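Local coordinates for FdtA domain-containing protein (Helicobacter canadensis MIT 98-5491, PDB 7N67), which probably catalyses the 3,4-ketoisomerisation of a dTDP-linked keto sugar during biosynthesis of an unusual formylated sugar, at residues L76-V90 with M119-S133. Numbering follows the deposited sequence.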
loop_
_atom_site.group_PDB
_atom_site.type_symbol
_atom_site.label_atom_id
_atom_site.label_comp_id
_atom_site.label_asym_id
_atom_site.label_seq_id
_atom_site.Cartn_x
_atom_site.Cartn_y
_atom_site.Cartn_z
ATOM N N LEU B 76 -12.905 -20.649 18.838
ATOM C CA LEU B 76 -12.405 -19.310 18.432
ATOM C C LEU B 76 -13.322 -18.700 17.365
ATOM O O LEU B 76 -13.501 -19.336 16.312
ATOM C CB LEU B 76 -10.968 -19.427 17.912
ATOM C CG LEU B 76 -10.272 -18.087 17.673
ATOM C CD1 LEU B 76 -10.062 -17.343 18.989
ATOM C CD2 LEU B 76 -8.945 -18.289 16.955
ATOM N N GLU B 77 -13.884 -17.514 17.645
ATOM C CA GLU B 77 -14.606 -16.684 16.645
ATOM C C GLU B 77 -13.626 -15.594 16.211
ATOM O O GLU B 77 -12.794 -15.204 17.044
ATOM C CB GLU B 77 -15.920 -16.152 17.217
ATOM C CG GLU B 77 -16.919 -17.235 17.575
ATOM C CD GLU B 77 -18.312 -16.744 17.939
ATOM O OE1 GLU B 77 -19.268 -17.506 17.744
ATOM O OE2 GLU B 77 -18.450 -15.611 18.426
ATOM N N GLN B 78 -13.636 -15.203 14.935
ATOM C CA GLN B 78 -12.705 -14.181 14.383
ATOM C C GLN B 78 -13.503 -13.182 13.542
ATOM O O GLN B 78 -14.584 -13.559 13.049
ATOM C CB GLN B 78 -11.610 -14.832 13.540
ATOM C CG GLN B 78 -10.593 -15.636 14.343
ATOM C CD GLN B 78 -9.451 -16.070 13.456
ATOM O OE1 GLN B 78 -9.569 -16.078 12.239
ATOM N NE2 GLN B 78 -8.322 -16.418 14.042
ATOM N N VAL B 79 -12.985 -11.955 13.395
ATOM C CA VAL B 79 -13.436 -10.979 12.358
ATOM C C VAL B 79 -12.224 -10.562 11.513
ATOM O O VAL B 79 -11.251 -10.059 12.090
ATOM C CB VAL B 79 -14.140 -9.769 12.990
ATOM C CG1 VAL B 79 -14.269 -8.611 12.011
ATOM C CG2 VAL B 79 -15.498 -10.148 13.533
ATOM N N LEU B 80 -12.316 -10.751 10.194
ATOM C CA LEU B 80 -11.226 -10.498 9.210
ATOM C C LEU B 80 -11.481 -9.163 8.522
ATOM O O LEU B 80 -12.632 -8.901 8.156
ATOM C CB LEU B 80 -11.201 -11.625 8.174
ATOM C CG LEU B 80 -10.339 -12.828 8.526
ATOM C CD1 LEU B 80 -10.842 -13.508 9.781
ATOM C CD2 LEU B 80 -10.287 -13.796 7.357
ATOM N N ILE B 81 -10.440 -8.355 8.371
ATOM C CA ILE B 81 -10.483 -7.062 7.632
ATOM C C ILE B 81 -9.220 -6.952 6.776
ATOM O O ILE B 81 -8.129 -7.017 7.357
ATOM C CB ILE B 81 -10.586 -5.914 8.640
ATOM C CG1 ILE B 81 -11.754 -6.158 9.600
ATOM C CG2 ILE B 81 -10.690 -4.587 7.905
ATOM C CD1 ILE B 81 -11.798 -5.232 10.774
ATOM N N MET B 82 -9.364 -6.861 5.451
ATOM C CA MET B 82 -8.234 -6.506 4.545
ATOM C C MET B 82 -7.980 -5.009 4.650
ATOM O O MET B 82 -8.734 -4.236 4.042
ATOM C CB MET B 82 -8.522 -6.839 3.079
ATOM C CG MET B 82 -8.559 -8.321 2.818
ATOM S SD MET B 82 -7.045 -9.154 3.355
ATOM C CE MET B 82 -5.884 -8.483 2.169
ATOM N N MET B 83 -6.925 -4.624 5.351
ATOM C CA MET B 83 -6.577 -3.192 5.507
ATOM C C MET B 83 -5.894 -2.672 4.237
ATOM O O MET B 83 -5.973 -1.470 3.998
ATOM C CB MET B 83 -5.679 -2.959 6.724
ATOM C CG MET B 83 -6.141 -1.776 7.521
ATOM S SD MET B 83 -6.392 -2.274 9.218
ATOM C CE MET B 83 -5.012 -1.409 9.959
ATOM N N ASP B 84 -5.204 -3.534 3.496
ATOM C CA ASP B 84 -4.472 -3.163 2.261
ATOM C C ASP B 84 -4.622 -4.290 1.239
ATOM O O ASP B 84 -4.373 -5.450 1.588
ATOM C CB ASP B 84 -3.002 -2.861 2.539
ATOM C CG ASP B 84 -2.375 -1.950 1.503
ATOM O OD1 ASP B 84 -3.027 -0.997 1.149
ATOM O OD2 ASP B 84 -1.229 -2.203 1.074
ATOM N N GLY B 85 -5.020 -3.954 0.015
ATOM C CA GLY B 85 -5.053 -4.929 -1.087
ATOM C C GLY B 85 -6.207 -5.885 -0.931
ATOM O O GLY B 85 -7.202 -5.539 -0.249
ATOM N N SER B 86 -6.092 -7.049 -1.550
ATOM C CA SER B 86 -7.202 -8.015 -1.668
ATOM C C SER B 86 -6.697 -9.386 -1.277
ATOM O O SER B 86 -5.482 -9.685 -1.470
ATOM C CB SER B 86 -7.757 -8.060 -3.079
ATOM O OG SER B 86 -6.801 -8.590 -4.000
ATOM N N CYS B 87 -7.619 -10.224 -0.843
ATOM C CA CYS B 87 -7.406 -11.678 -0.917
ATOM C C CYS B 87 -8.748 -12.392 -1.037
ATOM O O CYS B 87 -9.795 -11.732 -0.944
ATOM C CB CYS B 87 -6.553 -12.148 0.250
ATOM S SG CYS B 87 -7.514 -12.745 1.651
ATOM N N GLU B 88 -8.686 -13.685 -1.336
ATOM C CA GLU B 88 -9.869 -14.561 -1.442
ATOM C C GLU B 88 -9.932 -15.436 -0.190
ATOM O O GLU B 88 -9.089 -16.343 -0.061
ATOM C CB GLU B 88 -9.795 -15.384 -2.726
ATOM C CG GLU B 88 -11.083 -16.128 -2.988
ATOM C CD GLU B 88 -11.016 -17.073 -4.166
ATOM O OE1 GLU B 88 -11.863 -17.992 -4.232
ATOM O OE2 GLU B 88 -10.108 -16.893 -5.003
ATOM N N ILE B 89 -10.905 -15.175 0.684
ATOM C CA ILE B 89 -11.209 -16.063 1.847
ATOM C C ILE B 89 -12.028 -17.241 1.333
ATOM O O ILE B 89 -13.053 -16.986 0.700
ATOM C CB ILE B 89 -11.950 -15.342 2.988
ATOM C CG1 ILE B 89 -11.344 -13.976 3.327
ATOM C CG2 ILE B 89 -12.008 -16.251 4.205
ATOM C CD1 ILE B 89 -9.874 -14.017 3.618
ATOM N N VAL B 90 -11.576 -18.468 1.610
ATOM C CA VAL B 90 -12.296 -19.726 1.254
ATOM C C VAL B 90 -12.696 -20.431 2.552
ATOM O O VAL B 90 -11.808 -20.803 3.343
ATOM C CB VAL B 90 -11.469 -20.662 0.349
ATOM C CG1 VAL B 90 -12.324 -21.804 -0.182
ATOM C CG2 VAL B 90 -10.811 -19.918 -0.802
ATOM N N MET B 119 -6.964 -18.434 2.972
ATOM C CA MET B 119 -6.910 -17.094 2.372
ATOM C C MET B 119 -5.839 -17.130 1.288
ATOM O O MET B 119 -4.665 -17.335 1.606
ATOM C CB MET B 119 -6.657 -15.988 3.410
ATOM C CG MET B 119 -5.816 -16.368 4.621
ATOM S SD MET B 119 -6.622 -17.372 5.933
ATOM C CE MET B 119 -7.728 -16.221 6.749
ATOM N N ARG B 120 -6.275 -16.991 0.038
ATOM C CA ARG B 120 -5.415 -17.159 -1.161
ATOM C C ARG B 120 -5.590 -15.963 -2.107
ATOM O O ARG B 120 -6.426 -15.075 -1.819
ATOM C CB ARG B 120 -5.760 -18.493 -1.818
ATOM C CG ARG B 120 -7.252 -18.734 -1.976
ATOM C CD ARG B 120 -7.532 -19.961 -2.821
ATOM N NE ARG B 120 -8.728 -19.777 -3.638
ATOM C CZ ARG B 120 -9.618 -20.734 -3.912
ATOM N NH1 ARG B 120 -9.468 -21.956 -3.410
ATOM N NH2 ARG B 120 -10.661 -20.444 -4.675
ATOM N N ASN B 121 -4.766 -15.907 -3.155
ATOM C CA ASN B 121 -4.789 -14.822 -4.173
ATOM C C ASN B 121 -4.606 -13.471 -3.472
ATOM O O ASN B 121 -5.265 -12.498 -3.852
ATOM C CB ASN B 121 -6.062 -14.917 -5.021
ATOM C CG ASN B 121 -6.163 -16.270 -5.694
ATOM O OD1 ASN B 121 -5.161 -16.778 -6.192
ATOM N ND2 ASN B 121 -7.349 -16.867 -5.706
ATOM N N PHE B 122 -3.758 -13.442 -2.447
ATOM C CA PHE B 122 -3.301 -12.204 -1.791
ATOM C C PHE B 122 -2.694 -11.339 -2.882
ATOM O O PHE B 122 -1.846 -11.854 -3.599
ATOM C CB PHE B 122 -2.234 -12.476 -0.731
ATOM C CG PHE B 122 -2.760 -12.837 0.631
ATOM C CD1 PHE B 122 -2.577 -14.113 1.148
ATOM C CD2 PHE B 122 -3.413 -11.887 1.408
ATOM C CE1 PHE B 122 -3.047 -14.432 2.409
ATOM C CE2 PHE B 122 -3.890 -12.214 2.664
ATOM C CZ PHE B 122 -3.708 -13.482 3.162
ATOM N N SER B 123 -3.079 -10.072 -2.982
ATOM C CA SER B 123 -2.300 -9.101 -3.780
ATOM C C SER B 123 -0.944 -8.925 -3.094
ATOM O O SER B 123 -0.847 -9.117 -1.879
ATOM C CB SER B 123 -3.021 -7.798 -3.981
ATOM O OG SER B 123 -3.459 -7.262 -2.756
ATOM N N TYR B 124 0.074 -8.575 -3.858
ATOM C CA TYR B 124 1.465 -8.533 -3.369
ATOM C C TYR B 124 1.576 -7.443 -2.294
ATOM O O TYR B 124 1.219 -6.259 -2.545
ATOM C CB TYR B 124 2.424 -8.358 -4.541
ATOM C CG TYR B 124 3.858 -8.542 -4.153
ATOM C CD1 TYR B 124 4.483 -9.775 -4.308
ATOM C CD2 TYR B 124 4.563 -7.503 -3.571
ATOM C CE1 TYR B 124 5.800 -9.964 -3.924
ATOM C CE2 TYR B 124 5.877 -7.674 -3.177
ATOM C CZ TYR B 124 6.493 -8.901 -3.371
ATOM O OH TYR B 124 7.785 -9.066 -2.991
ATOM N N GLY B 125 2.003 -7.863 -1.096
ATOM C CA GLY B 125 2.157 -6.995 0.081
ATOM C C GLY B 125 0.831 -6.674 0.756
ATOM O O GLY B 125 0.853 -5.799 1.626
ATOM N N ALA B 126 -0.264 -7.364 0.398
ATOM C CA ALA B 126 -1.603 -7.216 1.012
ATOM C C ALA B 126 -1.514 -7.516 2.514
ATOM O O ALA B 126 -0.734 -8.411 2.913
ATOM C CB ALA B 126 -2.606 -8.126 0.358
ATOM N N LYS B 127 -2.317 -6.801 3.304
ATOM C CA LYS B 127 -2.283 -6.817 4.781
ATOM C C LYS B 127 -3.672 -7.176 5.286
ATOM O O LYS B 127 -4.659 -6.570 4.792
ATOM C CB LYS B 127 -1.809 -5.449 5.263
ATOM C CG LYS B 127 -0.559 -4.986 4.538
ATOM C CD LYS B 127 0.105 -3.749 5.125
ATOM C CE LYS B 127 1.329 -3.320 4.330
ATOM N NZ LYS B 127 1.026 -3.259 2.875
ATOM N N LEU B 128 -3.732 -8.159 6.187
ATOM C CA LEU B 128 -4.987 -8.654 6.793
ATOM C C LEU B 128 -4.927 -8.388 8.290
ATOM O O LEU B 128 -3.878 -8.699 8.900
ATOM C CB LEU B 128 -5.098 -10.145 6.507
ATOM C CG LEU B 128 -6.228 -10.884 7.223
ATOM C CD1 LEU B 128 -7.584 -10.397 6.738
ATOM C CD2 LEU B 128 -6.098 -12.382 7.003
ATOM N N LEU B 129 -5.985 -7.790 8.842
ATOM C CA LEU B 129 -6.166 -7.626 10.304
ATOM C C LEU B 129 -7.178 -8.665 10.768
ATOM O O LEU B 129 -8.174 -8.870 10.046
ATOM C CB LEU B 129 -6.656 -6.203 10.598
ATOM C CG LEU B 129 -6.962 -5.917 12.063
ATOM C CD1 LEU B 129 -5.706 -6.020 12.923
ATOM C CD2 LEU B 129 -7.614 -4.551 12.201
ATOM N N VAL B 130 -6.923 -9.307 11.910
ATOM C CA VAL B 130 -7.851 -10.319 12.502
ATOM C C VAL B 130 -8.128 -9.945 13.960
ATOM O O VAL B 130 -7.175 -9.869 14.765
ATOM C CB VAL B 130 -7.297 -11.754 12.386
ATOM C CG1 VAL B 130 -8.274 -12.780 12.947
ATOM C CG2 VAL B 130 -6.948 -12.110 10.949
ATOM N N LEU B 131 -9.391 -9.695 14.267
ATOM C CA LEU B 131 -9.895 -9.522 15.650
ATOM C C LEU B 131 -10.326 -10.906 16.132
ATOM O O LEU B 131 -11.187 -11.515 15.451
ATOM C CB LEU B 131 -11.074 -8.545 15.609
ATOM C CG LEU B 131 -10.741 -7.046 15.551
ATOM C CD1 LEU B 131 -9.366 -6.761 14.983
ATOM C CD2 LEU B 131 -11.786 -6.301 14.751
ATOM N N ALA B 132 -9.719 -11.415 17.208
ATOM C CA ALA B 132 -9.975 -12.776 17.739
ATOM C C ALA B 132 -10.623 -12.706 19.129
ATOM O O ALA B 132 -10.239 -11.806 19.914
ATOM C CB ALA B 132 -8.686 -13.569 17.761
ATOM N N SER B 133 -11.489 -13.696 19.415
ATOM C CA SER B 133 -12.365 -13.835 20.610
ATOM C C SER B 133 -11.616 -14.406 21.818
ATOM O O SER B 133 -12.243 -14.485 22.887
ATOM C CB SER B 133 -13.569 -14.710 20.293
ATOM O OG SER B 133 -13.205 -16.095 20.168
HETATM O O HOH W 1 -7.699 -11.212 -4.149
#
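Met83 and Asp84 together face Lys127 in a classic beta bulge, and both their backbone N-H groups reach Lys127 O through weak bonds. At this bulge, in a probable QdtA-like cupin fold, residues 76-90 turn a corner out of one antiparallel sheet, and from Cys87 they run in the other; residues 119-133 make the same passage in reverse. Alongside Asp84, the Lys127 chain runs extended until its last torsion bends (chi4 49°), bringing NZ to Gly125 O at 2.8 Å and to Asp84 OD2 at 3.1 Å. Asp84 OD2 is met from its anti side, with NZ about 32° out of the carboxylate plane; NZ also pairs with Asp84 of the second subunit.

Before the bulge, Gln78 to Ile81 pair regularly with Leu129 to Ala132. Leu80, Met82, Leu128 and Val130 project from one face, where Leu80 CD2 crosses to Met119 CE on the other sheet at 3.6 Å; the Met119 side chain lies about 5 Å from bound thymidine diphosphate. Past the corner, Ser123 OG accepts the N-H of Ser86 at 2.9 Å, while Cys87 SG sits obliquely near the Phe122 ring.

Glu88, with CG anti to the backbone N (chi1 -171°) and the chain extended beyond, divides its carboxylate: OE1 forms a salt bridge with Arg120 NH2 through a bent, weak hydrogen bond and also hydrogen-bonds with Ser99 OG, whereas OE2 takes Asn121 ND2 at 2.8 Å, in the amide plane, and a long weak bond from Arg120 NE at the guanidinium edge. Val90 CG2 lies over the centre of one guanidinium face, 3.4 Å from Arg120 CZ.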